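Local coordinates for TetR-family transcriptional regulator (Streptomyces coelicolor A3, PDB 2QIB), which probably binds DNA through a helix-turn-helix domain and regulates transcription, as TetR-family proteins generally do, at residues 24-29 with 59-64; 63-68 with 122-127. One frame throughout, in Å; residues are numbered along the deposited sequence.

Contact 1: residues 24-29 with 59-64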
loop_
_atom_site.group_PDB
_atom_site.type_symbol
_atom_site.label_atom_id
_atom_site.label_comp_id
_atom_site.label_asym_id
_atom_site.label_seq_id
_atom_site.Cartn_x
_atom_site.Cartn_y
_atom_site.Cartn_z
ATOM N N ASP A 24 8.927 5.110 -23.233
ATOM C CA ASP A 24 10.079 5.917 -22.826
ATOM C C ASP A 24 9.651 7.276 -22.218
ATOM O O ASP A 24 10.078 7.656 -21.136
ATOM C CB ASP A 24 11.010 6.168 -24.013
ATOM C CG ASP A 24 12.239 6.977 -23.614
ATOM O OD1 ASP A 24 12.898 6.599 -22.639
ATOM O OD2 ASP A 24 12.536 7.997 -24.257
ATOM N N LEU A 25 8.782 7.990 -22.926
ATOM C CA LEU A 25 8.344 9.316 -22.486
ATOM C C LEU A 25 7.470 9.257 -21.245
ATOM O O LEU A 25 7.685 10.044 -20.320
ATOM C CB LEU A 25 7.668 10.089 -23.630
ATOM C CG LEU A 25 8.586 10.399 -24.828
ATOM C CD1 LEU A 25 7.833 11.319 -25.805
ATOM C CD2 LEU A 25 9.898 11.022 -24.382
ATOM N N PHE A 26 6.522 8.312 -21.219
ATOM C CA PHE A 26 5.645 8.135 -20.055
ATOM C C PHE A 26 6.419 7.592 -18.852
ATOM O O PHE A 26 5.924 7.649 -17.715
ATOM C CB PHE A 26 4.475 7.222 -20.380
ATOM C CG PHE A 26 3.413 7.869 -21.251
ATOM C CD1 PHE A 26 2.816 9.087 -20.865
ATOM C CD2 PHE A 26 2.970 7.250 -22.421
ATOM C CE1 PHE A 26 1.790 9.666 -21.663
ATOM C CE2 PHE A 26 1.977 7.805 -23.211
ATOM C CZ PHE A 26 1.382 9.028 -22.848
ATOM N N SER A 27 7.614 7.050 -19.081
ATOM C CA SER A 27 8.451 6.622 -17.952
ATOM C C SER A 27 9.165 7.826 -17.345
ATOM O O SER A 27 9.380 7.889 -16.128
ATOM C CB SER A 27 9.473 5.560 -18.366
ATOM O OG SER A 27 8.769 4.365 -18.702
ATOM N N ARG A 28 9.541 8.779 -18.198
ATOM C CA ARG A 28 10.368 9.920 -17.812
ATOM C C ARG A 28 9.627 11.058 -17.131
ATOM O O ARG A 28 10.235 11.832 -16.389
ATOM C CB ARG A 28 11.079 10.496 -19.051
ATOM C CG ARG A 28 12.137 9.571 -19.609
ATOM C CD ARG A 28 12.480 9.998 -21.055
ATOM N NE ARG A 28 13.675 10.810 -21.026
ATOM C CZ ARG A 28 14.899 10.331 -21.215
ATOM N NH1 ARG A 28 15.080 9.050 -21.516
ATOM N NH2 ARG A 28 15.936 11.146 -21.133
ATOM N N ARG A 29 8.337 11.190 -17.420
ATOM C CA ARG A 29 7.573 12.341 -16.962
ATOM C C ARG A 29 6.169 11.937 -16.619
ATOM O O ARG A 29 5.643 10.953 -17.180
ATOM C CB ARG A 29 7.457 13.395 -18.088
ATOM C CG ARG A 29 8.772 13.893 -18.620
ATOM C CD ARG A 29 8.571 15.192 -19.422
ATOM N NE ARG A 29 7.972 14.991 -20.759
ATOM C CZ ARG A 29 8.618 14.549 -21.835
ATOM N NH1 ARG A 29 9.907 14.200 -21.770
ATOM N NH2 ARG A 29 7.977 14.502 -22.999
ATOM N N SER A 59 -5.145 5.468 -25.258
ATOM C CA SER A 59 -4.955 4.124 -25.779
ATOM C C SER A 59 -3.449 3.828 -25.909
ATOM O O SER A 59 -3.017 2.720 -25.651
ATOM C CB SER A 59 -5.704 3.966 -27.119
ATOM O OG SER A 59 -5.067 4.751 -28.086
ATOM N N LEU A 60 -2.661 4.848 -26.245
ATOM C CA LEU A 60 -1.203 4.717 -26.342
ATOM C C LEU A 60 -0.590 4.555 -24.955
ATOM O O LEU A 60 0.289 3.709 -24.732
ATOM C CB LEU A 60 -0.631 5.941 -27.057
ATOM C CG LEU A 60 0.837 5.891 -27.511
ATOM C CD1 LEU A 60 1.342 4.480 -27.981
ATOM C CD2 LEU A 60 1.035 6.898 -28.589
ATOM N N TYR A 61 -1.075 5.360 -24.012
ATOM C CA TYR A 61 -0.640 5.239 -22.615
ATOM C C TYR A 61 -0.923 3.825 -22.113
ATOM O O TYR A 61 -0.074 3.219 -21.474
ATOM C CB TYR A 61 -1.361 6.257 -21.723
ATOM C CG TYR A 61 -0.926 6.207 -20.271
ATOM C CD1 TYR A 61 0.202 6.919 -19.818
ATOM C CD2 TYR A 61 -1.654 5.436 -19.338
ATOM C CE1 TYR A 61 0.607 6.850 -18.480
ATOM C CE2 TYR A 61 -1.254 5.351 -17.986
ATOM C CZ TYR A 61 -0.133 6.072 -17.571
ATOM O OH TYR A 61 0.254 6.029 -16.238
ATOM N N GLU A 62 -2.129 3.307 -22.418
ATOM C CA GLU A 62 -2.494 1.926 -22.004
ATOM C C GLU A 62 -1.598 0.874 -22.653
ATOM O O GLU A 62 -1.174 -0.097 -21.985
ATOM C CB GLU A 62 -3.998 1.665 -22.273
ATOM C CG GLU A 62 -4.907 2.465 -21.326
ATOM C CD GLU A 62 -6.395 2.430 -21.721
ATOM O OE1 GLU A 62 -6.682 2.051 -22.873
ATOM O OE2 GLU A 62 -7.267 2.795 -20.884
ATOM N N ALA A 63 -1.268 1.071 -23.933
ATOM C CA ALA A 63 -0.397 0.139 -24.661
ATOM C C ALA A 63 1.023 0.129 -24.060
ATOM O O ALA A 63 1.623 -0.951 -23.853
ATOM C CB ALA A 63 -0.362 0.470 -26.151
ATOM N N ALA A 64 1.534 1.313 -23.750
ATOM C CA ALA A 64 2.835 1.417 -23.054
ATOM C C ALA A 64 2.779 0.705 -21.705
ATOM O O ALA A 64 3.706 -0.009 -21.339
ATOM C CB ALA A 64 3.190 2.839 -22.843
#

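Contact 2: residues 63-68 with 122-127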
loop_
_atom_site.group_PDB
_atom_site.type_symbol
_atom_site.label_atom_id
_atom_site.label_comp_id
_atom_site.label_asym_id
_atom_site.label_seq_id
_atom_site.Cartn_x
_atom_site.Cartn_y
_atom_site.Cartn_z
ATOM N N ALA A 63 -1.268 1.071 -23.933
ATOM C CA ALA A 63 -0.397 0.139 -24.661
ATOM C C ALA A 63 1.023 0.129 -24.060
ATOM O O ALA A 63 1.623 -0.951 -23.853
ATOM C CB ALA A 63 -0.362 0.470 -26.151
ATOM N N ALA A 64 1.534 1.313 -23.750
ATOM C CA ALA A 64 2.835 1.417 -23.054
ATOM C C ALA A 64 2.779 0.705 -21.705
ATOM O O ALA A 64 3.706 -0.009 -21.339
ATOM C CB ALA A 64 3.190 2.839 -22.843
ATOM N N LEU A 65 1.697 0.943 -20.958
ATOM C CA LEU A 65 1.534 0.359 -19.617
ATOM C C LEU A 65 1.433 -1.163 -19.684
ATOM O O LEU A 65 1.994 -1.864 -18.827
ATOM C CB LEU A 65 0.314 0.973 -18.917
ATOM C CG LEU A 65 0.037 0.410 -17.513
ATOM C CD1 LEU A 65 1.274 0.581 -16.554
ATOM C CD2 LEU A 65 -1.191 1.071 -16.908
ATOM N N GLN A 66 0.753 -1.682 -20.706
ATOM C CA GLN A 66 0.724 -3.130 -20.955
ATOM C C GLN A 66 2.121 -3.714 -21.146
ATOM O O GLN A 66 2.469 -4.751 -20.563
ATOM C CB GLN A 66 -0.151 -3.442 -22.175
ATOM C CG GLN A 66 -0.129 -4.938 -22.587
ATOM C CD GLN A 66 -1.071 -5.752 -21.723
ATOM O OE1 GLN A 66 -0.649 -6.614 -20.942
ATOM N NE2 GLN A 66 -2.357 -5.465 -21.840
ATOM N N ARG A 67 2.935 -3.059 -21.955
ATOM C CA ARG A 67 4.302 -3.520 -22.126
ATOM C C ARG A 67 5.092 -3.509 -20.801
ATOM O O ARG A 67 5.786 -4.475 -20.457
ATOM C CB ARG A 67 5.033 -2.656 -23.154
ATOM C CG ARG A 67 6.382 -3.292 -23.491
ATOM C CD ARG A 67 7.239 -2.496 -24.430
ATOM N NE ARG A 67 6.737 -2.590 -25.802
ATOM C CZ ARG A 67 7.343 -2.035 -26.836
ATOM N NH1 ARG A 67 8.461 -1.344 -26.641
ATOM N NH2 ARG A 67 6.828 -2.154 -28.064
ATOM N N ALA A 68 4.976 -2.390 -20.084
ATOM C CA ALA A 68 5.672 -2.208 -18.794
ATOM C C ALA A 68 5.209 -3.236 -17.756
ATOM O O ALA A 68 6.028 -3.823 -17.020
ATOM C CB ALA A 68 5.405 -0.834 -18.278
ATOM N N ASN A 122 -6.189 0.410 -14.320
ATOM C CA ASN A 122 -6.403 -0.263 -13.010
ATOM C C ASN A 122 -6.321 -1.767 -13.083
ATOM O O ASN A 122 -5.764 -2.398 -12.169
ATOM C CB ASN A 122 -7.748 0.116 -12.398
ATOM C CG ASN A 122 -7.859 1.582 -12.154
ATOM O OD1 ASN A 122 -6.846 2.291 -12.146
ATOM N ND2 ASN A 122 -9.096 2.076 -11.998
ATOM N N ALA A 123 -6.898 -2.343 -14.148
ATOM C CA ALA A 123 -6.816 -3.782 -14.383
ATOM C C ALA A 123 -5.364 -4.243 -14.591
ATOM O O ALA A 123 -4.964 -5.260 -14.026
ATOM C CB ALA A 123 -7.685 -4.186 -15.568
ATOM N N LEU A 124 -4.590 -3.503 -15.406
ATOM C CA LEU A 124 -3.181 -3.827 -15.641
ATOM C C LEU A 124 -2.405 -3.788 -14.307
ATOM O O LEU A 124 -1.673 -4.734 -13.996
ATOM C CB LEU A 124 -2.535 -2.888 -16.672
ATOM C CG LEU A 124 -2.970 -3.137 -18.124
ATOM C CD1 LEU A 124 -2.543 -1.972 -19.022
ATOM C CD2 LEU A 124 -2.404 -4.450 -18.614
ATOM N N VAL A 125 -2.588 -2.727 -13.525
ATOM C CA VAL A 125 -1.875 -2.630 -12.238
ATOM C C VAL A 125 -2.266 -3.820 -11.344
ATOM O O VAL A 125 -1.411 -4.516 -10.758
ATOM C CB VAL A 125 -2.115 -1.266 -11.563
ATOM C CG1 VAL A 125 -1.594 -1.239 -10.142
ATOM C CG2 VAL A 125 -1.425 -0.153 -12.395
ATOM N N ASP A 126 -3.561 -4.074 -11.244
ATOM C CA ASP A 126 -4.003 -5.233 -10.455
ATOM C C ASP A 126 -3.442 -6.558 -10.940
ATOM O O ASP A 126 -3.182 -7.451 -10.123
ATOM C CB ASP A 126 -5.518 -5.307 -10.428
ATOM C CG ASP A 126 -6.102 -4.321 -9.485
ATOM O OD1 ASP A 126 -5.409 -3.939 -8.523
ATOM O OD2 ASP A 126 -7.255 -3.929 -9.696
ATOM N N SER A 127 -3.283 -6.702 -12.258
ATOM C CA SER A 127 -2.756 -7.938 -12.830
ATOM C C SER A 127 -1.290 -8.157 -12.404
ATOM O O SER A 127 -0.860 -9.289 -12.190
ATOM C CB SER A 127 -2.909 -7.962 -14.358
ATOM O OG SER A 127 -1.935 -7.150 -14.984
#

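Contact 1: residues 24-29 with 59-64
Phe-26 and Tyr-61 meet as a T-shaped aromatic pair, with the tyrosine giving its edge and the phenylalanine its face. The ring centroids lie 4.9 Å apart and the planes stand at 83°. Tyr-61 CD1 does the touching: it sits over the centre of the Phe-26 ring, 3.6 Å from Phe-26 CD1 and at much the same distance from the other ring carbons. With its CG anti to the backbone N, Tyr-61 has its ring beside its own carbonyl carbon, where the CD1 edge meets Phe-26. Phe-26 has CG anti to its carbonyl carbon (chi1 -74°), turning the ring toward helix 57-75 so that one face receives Tyr-61 CD1. Its CE2 comes 3.7 Å from Tyr-61 CA, and the ring also rests against the tyrosine's backbone. On the other ortho carbon, Phe-26 CD2 lies 4.4 Å from the methyl CB of Ala-64. Val-34 and Ile-39 add to the apolar surroundings of Phe-26, which ties helix 36-43 of the predicted helix-turn-helix into the same core. A leucine in place of Phe-26 would probably leave the edge of Tyr-61 without an aromatic face to point at and its ring freer to turn. The helix segments cross nearly at right angles, 10.3 Å between axes, and their hold on each other depends on shape fit and the C-H to pi-face approach, not on polar bonds.

Contact 2: residues 63-68 with 122-127
Leu-65 and Leu-124 leave their helices with different first torsions and slide past each other in opposite directions. Leu-65 holds CG anti to its own backbone N (chi1 179°), whereas Leu-124 places CG anti to its carbonyl carbon (chi1 -73°) and carries both methyls across to helix 57-75. Where the two side chains pass, Leu-124 CD1 lies 3.8 Å from Leu-65 CG and 3.9 Å from Leu-65 CD2. The same methyl nestles against the backbone of the facing helix, where Leu-124 CD1 is 3.7 Å from Gln-66 N. Leu-124 thus divides its two methyls: CD1 meets Leu-65 and the backbone N of Gln-66, while CD2 meets the end of the glutamine. That second branch, Leu-124 CD2, lies 3.6 Å from Gln-66 CD. A bend at chi2 (81°) folds the glutamine chain over, and the side chains of Gln-66 and Leu-124 run at about a right angle. The flat end of Gln-66 packs with its face against the methyl, at the exposed border of the contact. One turn along from Leu-124, Ser-127 OG donates a hydrogen bond of 2.6 Å to Leu-124 O, tying the serine hydroxyl back onto its own helix. Closest alpha carbons are those of Gln-66 and Leu-124, 6.6 Å apart. Around this pair, Leu-65 and Val-125 both touch Leu-109, so helix 103-116 joins helices 57-75 and 119-140 in one apolar cluster, while Arg-67 lies against Ile-19 and Leu-23 of helix 11-28.

Helix 57-75 serves both contacts, meeting helix 11-28 in contact 1 and helix 119-140 in contact 2; the two share Ala-63 and Ala-64, and their centres are about 11 Å apart. Contact 1 is the more fully buried, though it lies farther from the centre of the chain, and is built on aromatic rings inside the probable DNA-binding domain. Contact 2 is partly buried, aliphatic at its heart and bordered by an exposed amide, and it joins that helix to the C-terminal domain. They touch directly where Glu-62 O lies 3.8 Å from Leu-124 CD1. Through this one helix the two contacts link helix 11-28 to helix 119-140.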